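Local structure of nucleoside diphosphate kinase (Encephalitozoon cuniculi, 3MPD) at residues Q27-Y35 with A84-I92. The protein probably transfers the gamma phosphate of ATP to nucleoside diphosphates by a ping-pong mechanism through a phosphorylated enzyme intermediate, with magnesium as cofactor. Numbering follows the deposited sequence.
Sequences QRFEEKGLY and AVSIGRKLI
L91 sets its CD1 methyl over the centre of the F29 ring, a CH-pi contact with CD1 3.9 Å from the ring centroid and 12° off the normal. The same methyl also touches the backbone O of R28, 3.8 Å away, and thus meets ring and backbone at once. I92 comes to the ring's rim instead, its CG1 4.2 Å from CZ of F29 and near the ring plane. G88, which has no side chain, brings its CA to 4.0 Å from F29 CE1 and lets the ring lie close to the helix backbone.

I87 carries a second apolar patch, its CG2 branch shared by two residues: K32 crosses it with CG at 3.6 Å, and L34 reaches it with CD1 at 3.8 Å. In K32, chi1 (-175°) sends CG to this methyl and the bend at chi2 keeps CE beside it. Separately, at the start of helix 84-92, the second L34 methyl, CD2, packs 4.0 Å from CB of A84. L34 follows the Schellman motif at G33, which has positive phi.

The polar link is a water that accepts from NH1 of R28, in the guanidinium plane, and donates to the backbone O of L91. NH2 of R28 makes a salt bridge with D108 of helix 105-109.

The E30 carboxylate accepts hydrogen bonds from the backbone N of I22 and S23 of the second subunit. The two helical segments run at 134°, with axes 10.6 Å apart, and pack beside each other against the antiparallel sheet of this ferredoxin-like NDP kinase fold. R89, probably ATP-binding, points away from helix 22-32, and I92 touches R106 of helix 105-109, another probable ATP ligand. On the sheet side F29 meets W79 of strand 74-80, I10 of strand 7-12 and I118 of strand 118-120.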
ATOM      1  N   GLN A  27       2.101  -7.363  -5.963  1.00 15.82           N
ATOM      2  CA  GLN A  27       2.680  -7.740  -7.263  1.00 16.63           C
ATOM      3  C   GLN A  27       1.651  -8.394  -8.193  1.00 16.78           C
ATOM      4  O   GLN A  27       1.655  -8.104  -9.401  1.00 17.28           O
ATOM      5  CB  GLN A  27       3.880  -8.696  -7.085  1.00 16.27           C
ATOM      6  CG  GLN A  27       4.607  -9.085  -8.386  1.00 19.12           C
ATOM      7  CD  GLN A  27       5.740 -10.166  -8.147  1.00 25.88           C
ATOM      8  OE1 GLN A  27       6.281 -10.295  -7.059  1.00 29.35           O
ATOM      9  NE2 GLN A  27       6.049 -10.919  -9.159  1.00 27.55           N
ATOM     10  N   ARG A  28       0.802  -9.283  -7.659  1.00 16.51           N
ATOM     11  CA  ARG A  28      -0.158 -10.010  -8.522  1.00 17.10           C
ATOM     12  C   ARG A  28      -1.105  -9.020  -9.213  1.00 16.37           C
ATOM     13  O   ARG A  28      -1.407  -9.169 -10.395  1.00 16.10           O
ATOM     14  CB  ARG A  28      -0.993 -11.054  -7.774  1.00 16.27           C
ATOM     15  CG  ARG A  28      -0.222 -11.995  -6.824  1.00 20.76           C
ATOM     16  CD  ARG A  28       0.688 -12.896  -7.617  1.00 21.75           C
ATOM     17  NE  ARG A  28       1.368 -13.899  -6.774  1.00 25.21           N
ATOM     18  CZ  ARG A  28       0.944 -15.139  -6.522  1.00 21.72           C
ATOM     19  NH1 ARG A  28      -0.212 -15.579  -6.990  1.00 18.18           N
ATOM     20  NH2 ARG A  28       1.718 -15.956  -5.815  1.00 20.16           N
ATOM     21  N   PHE A  29      -1.573  -8.030  -8.457  1.00 16.58           N
ATOM     22  CA  PHE A  29      -2.523  -7.048  -8.974  1.00 16.49           C
ATOM     23  C   PHE A  29      -1.872  -6.043  -9.921  1.00 17.36           C
ATOM     24  O   PHE A  29      -2.449  -5.653 -10.963  1.00 18.26           O
ATOM     25  CB  PHE A  29      -3.222  -6.328  -7.811  1.00 16.91           C
ATOM     26  CG  PHE A  29      -4.201  -7.201  -7.108  1.00 18.66           C
ATOM     27  CD1 PHE A  29      -5.547  -7.135  -7.436  1.00 18.57           C
ATOM     28  CD2 PHE A  29      -3.783  -8.125  -6.143  1.00 19.98           C
ATOM     29  CE1 PHE A  29      -6.462  -7.981  -6.819  1.00 20.21           C
ATOM     30  CE2 PHE A  29      -4.726  -8.988  -5.519  1.00 19.17           C
ATOM     31  CZ  PHE A  29      -6.048  -8.902  -5.880  1.00 18.33           C
ATOM     32  N   GLU A  30      -0.679  -5.610  -9.551  1.00 17.32           N
ATOM     33  CA  GLU A  30       0.016  -4.562 -10.287  1.00 17.35           C
ATOM     34  C   GLU A  30       0.531  -5.148 -11.618  1.00 17.98           C
ATOM     35  O   GLU A  30       0.495  -4.475 -12.649  1.00 17.58           O
ATOM     36  CB  GLU A  30       1.176  -4.029  -9.404  1.00 18.52           C
ATOM     37  CG  GLU A  30       2.001  -2.907 -10.015  1.00 18.27           C
ATOM     38  CD  GLU A  30       3.050  -2.312  -9.061  1.00 21.10           C
ATOM     39  OE1 GLU A  30       3.755  -3.062  -8.317  1.00 20.60           O
ATOM     40  OE2 GLU A  30       3.226  -1.074  -9.119  1.00 18.85           O
ATOM     41  N   GLU A  31       0.988  -6.414 -11.603  1.00 17.42           N
ATOM     42  CA  GLU A  31       1.496  -7.060 -12.846  1.00 18.38           C
ATOM     43  C   GLU A  31       0.376  -7.443 -13.791  1.00 18.45           C
ATOM     44  O   GLU A  31       0.600  -7.546 -15.011  1.00 18.65           O
ATOM     45  CB  GLU A  31       2.380  -8.298 -12.558  1.00 17.89           C
ATOM     46  CG  GLU A  31       3.733  -7.928 -12.033  1.00 17.39           C
ATOM     47  CD  GLU A  31       4.652  -9.137 -11.793  1.00 19.57           C
ATOM     48  OE1 GLU A  31       4.193 -10.305 -11.559  1.00 20.43           O
ATOM     49  OE2 GLU A  31       5.864  -8.880 -11.783  1.00 21.47           O
ATOM     50  N   LYS A  32      -0.824  -7.643 -13.240  1.00 17.40           N
ATOM     51  CA  LYS A  32      -2.003  -7.943 -14.052  1.00 18.14           C
ATOM     52  C   LYS A  32      -2.549  -6.695 -14.792  1.00 19.28           C
ATOM     53  O   LYS A  32      -3.331  -6.829 -15.744  1.00 20.80           O
ATOM     54  CB  LYS A  32      -3.107  -8.553 -13.185  1.00 17.32           C
ATOM     55  CG  LYS A  32      -4.376  -9.034 -13.956  1.00 19.57           C
ATOM     56  CD  LYS A  32      -4.090 -10.075 -15.065  1.00 18.30           C
ATOM     57  CE  LYS A  32      -5.381 -10.828 -15.436  1.00 18.37           C
ATOM     58  NZ  LYS A  32      -5.165 -11.837 -16.525  1.00 17.43           N
ATOM     59  N   GLY A  33      -2.154  -5.501 -14.355  1.00 18.07           N
ATOM     60  CA  GLY A  33      -2.484  -4.264 -15.058  1.00 19.17           C
ATOM     61  C   GLY A  33      -3.506  -3.376 -14.354  1.00 20.90           C
ATOM     62  O   GLY A  33      -3.894  -2.329 -14.896  1.00 22.04           O
ATOM     63  N   LEU A  34      -3.971  -3.798 -13.168  1.00 19.99           N
ATOM     64  CA  LEU A  34      -4.965  -3.025 -12.438  1.00 21.66           C
ATOM     65  C   LEU A  34      -4.319  -1.772 -11.852  1.00 21.50           C
ATOM     66  O   LEU A  34      -3.094  -1.699 -11.680  1.00 21.32           O
ATOM     67  CB  LEU A  34      -5.646  -3.872 -11.352  1.00 20.71           C
ATOM     68  CG  LEU A  34      -6.573  -4.976 -11.901  1.00 22.87           C
ATOM     69  CD1 LEU A  34      -7.012  -5.923 -10.781  1.00 22.52           C
ATOM     70  CD2 LEU A  34      -7.814  -4.363 -12.689  1.00 21.56           C
ATOM     71  N   TYR A  35      -5.146  -0.790 -11.549  1.00 21.23           N
ATOM     72  CA  TYR A  35      -4.649   0.474 -11.036  1.00 22.13           C
ATOM     73  C   TYR A  35      -4.993   0.638  -9.577  1.00 21.62           C
ATOM     74  O   TYR A  35      -6.174   0.667  -9.232  1.00 21.98           O
ATOM     75  CB  TYR A  35      -5.259   1.648 -11.831  1.00 22.57           C
ATOM     76  CG  TYR A  35      -4.874   1.621 -13.294  1.00 23.61           C
ATOM     77  CD1 TYR A  35      -3.621   2.093 -13.708  1.00 23.66           C
ATOM     78  CD2 TYR A  35      -5.762   1.134 -14.264  1.00 23.13           C
ATOM     79  CE1 TYR A  35      -3.255   2.075 -15.028  1.00 22.50           C
ATOM     80  CE2 TYR A  35      -5.411   1.118 -15.614  1.00 25.22           C
ATOM     81  CZ  TYR A  35      -4.147   1.583 -15.984  1.00 24.88           C
ATOM     82  OH  TYR A  35      -3.780   1.605 -17.302  1.00 26.33           O
ATOM     83  N   ALA A  84     -12.369  -5.486 -13.213  1.00 27.31           N
ATOM     84  CA  ALA A  84     -11.574  -5.559 -11.972  1.00 25.16           C
ATOM     85  C   ALA A  84     -12.073  -6.603 -10.996  1.00 24.29           C
ATOM     86  O   ALA A  84     -11.272  -7.267 -10.329  1.00 22.14           O
ATOM     87  CB  ALA A  84     -11.512  -4.217 -11.270  1.00 25.35           C
ATOM     88  N   VAL A  85     -13.395  -6.745 -10.873  1.00 24.27           N
ATOM     89  CA  VAL A  85     -13.912  -7.663  -9.846  1.00 24.11           C
ATOM     90  C   VAL A  85     -13.613  -9.121 -10.154  1.00 23.70           C
ATOM     91  O   VAL A  85     -13.108  -9.859  -9.302  1.00 23.36           O
ATOM     92  CB  VAL A  85     -15.444  -7.487  -9.581  1.00 25.00           C
ATOM     93  CG1 VAL A  85     -15.956  -8.580  -8.628  1.00 24.81           C
ATOM     94  CG2 VAL A  85     -15.719  -6.109  -8.977  1.00 26.12           C
ATOM     95  N   SER A  86     -13.986  -9.555 -11.348  1.00 24.77           N
ATOM     96  CA  SER A  86     -13.724 -10.917 -11.809  0.50 24.79           C
ATOM     97  C   SER A  86     -12.216 -11.176 -11.858  1.00 23.37           C
ATOM     98  O   SER A  86     -11.739 -12.240 -11.480  1.00 22.81           O
ATOM     99  CB  SER A  86     -14.349 -11.108 -13.191  0.50 26.31           C
ATOM    100  OG  SER A  86     -14.293 -12.458 -13.583  0.50 28.47           O
ATOM    101  N   ILE A  87     -11.456 -10.185 -12.316  1.00 22.94           N
ATOM    102  CA  ILE A  87      -9.983 -10.339 -12.377  1.00 21.66           C
ATOM    103  C   ILE A  87      -9.447 -10.585 -10.961  1.00 20.94           C
ATOM    104  O   ILE A  87      -8.709 -11.543 -10.726  1.00 19.35           O
ATOM    105  CB  ILE A  87      -9.251  -9.151 -13.074  1.00 22.22           C
ATOM    106  CG1 ILE A  87      -9.416  -9.239 -14.611  1.00 22.46           C
ATOM    107  CG2 ILE A  87      -7.734  -9.146 -12.667  1.00 19.78           C
ATOM    108  CD1 ILE A  87      -8.904  -7.961 -15.397  1.00 25.80           C
ATOM    109  N   GLY A  88      -9.847  -9.760  -9.998  1.00 21.55           N
ATOM    110  CA  GLY A  88      -9.373  -9.985  -8.609  1.00 20.42           C
ATOM    111  C   GLY A  88      -9.735 -11.364  -8.043  1.00 21.08           C
ATOM    112  O   GLY A  88      -8.896 -12.032  -7.447  1.00 20.47           O
ATOM    113  N   ARG A  89     -10.987 -11.794  -8.222  1.00 21.68           N
ATOM    114  CA  ARG A  89     -11.423 -13.120  -7.756  1.00 22.50           C
ATOM    115  C   ARG A  89     -10.532 -14.228  -8.357  1.00 22.00           C
ATOM    116  O   ARG A  89     -10.171 -15.199  -7.668  1.00 20.63           O
ATOM    117  CB  ARG A  89     -12.856 -13.390  -8.154  1.00 23.42           C
ATOM    118  CG  ARG A  89     -13.907 -12.606  -7.332  1.00 30.58           C
ATOM    119  CD  ARG A  89     -15.311 -12.719  -7.966  1.00 37.82           C
ATOM    120  NE  ARG A  89     -15.842 -14.092  -8.035  1.00 45.28           N
ATOM    121  CZ  ARG A  89     -16.282 -14.801  -6.988  1.00 49.13           C
ATOM    122  NH1 ARG A  89     -16.232 -14.305  -5.750  1.00 50.97           N
ATOM    123  NH2 ARG A  89     -16.755 -16.027  -7.174  1.00 50.28           N
ATOM    124  N   LYS A  90     -10.204 -14.091  -9.642  1.00 21.68           N
ATOM    125  CA  LYS A  90      -9.369 -15.118 -10.298  1.00 22.34           C
ATOM    126  C   LYS A  90      -7.937 -15.128  -9.746  1.00 20.87           C
ATOM    127  O   LYS A  90      -7.341 -16.199  -9.569  1.00 20.89           O
ATOM    128  CB  LYS A  90      -9.326 -14.919 -11.808  1.00 24.75           C
ATOM    129  CG  LYS A  90      -8.491 -15.978 -12.536  1.00 25.28           C
ATOM    130  CD  LYS A  90      -9.078 -16.246 -13.891  1.00 30.61           C
ATOM    131  CE  LYS A  90      -8.524 -17.565 -14.443  1.00 32.53           C
ATOM    132  NZ  LYS A  90      -8.914 -17.797 -15.846  1.00 33.21           N
ATOM    133  N   LEU A  91      -7.378 -13.953  -9.504  1.00 19.05           N
ATOM    134  CA  LEU A  91      -6.025 -13.880  -8.922  1.00 19.03           C
ATOM    135  C   LEU A  91      -5.947 -14.461  -7.489  1.00 18.14           C
ATOM    136  O   LEU A  91      -4.890 -14.981  -7.061  1.00 17.86           O
ATOM    137  CB  LEU A  91      -5.574 -12.438  -8.860  1.00 17.94           C
ATOM    138  CG  LEU A  91      -5.333 -11.640 -10.148  1.00 18.94           C
ATOM    139  CD1 LEU A  91      -4.985 -10.182  -9.733  1.00 17.74           C
ATOM    140  CD2 LEU A  91      -4.219 -12.231 -10.992  1.00 16.27           C
ATOM    141  N   ILE A  92      -7.048 -14.321  -6.757  1.00 17.72           N
ATOM    142  CA  ILE A  92      -7.127 -14.723  -5.361  1.00 16.75           C
ATOM    143  C   ILE A  92      -7.325 -16.233  -5.218  1.00 17.84           C
ATOM    144  O   ILE A  92      -6.633 -16.869  -4.411  1.00 17.61           O
ATOM    145  CB  ILE A  92      -8.213 -13.916  -4.621  1.00 17.40           C
ATOM    146  CG1 ILE A  92      -7.699 -12.476  -4.394  1.00 15.70           C
ATOM    147  CG2 ILE A  92      -8.597 -14.594  -3.252  1.00 14.91           C
ATOM    148  CD1 ILE A  92      -8.848 -11.441  -4.021  1.00 18.89           C
TER
HETATM  149  O   HOH W   1      -2.323 -14.190  -8.299  1.00 13.14           O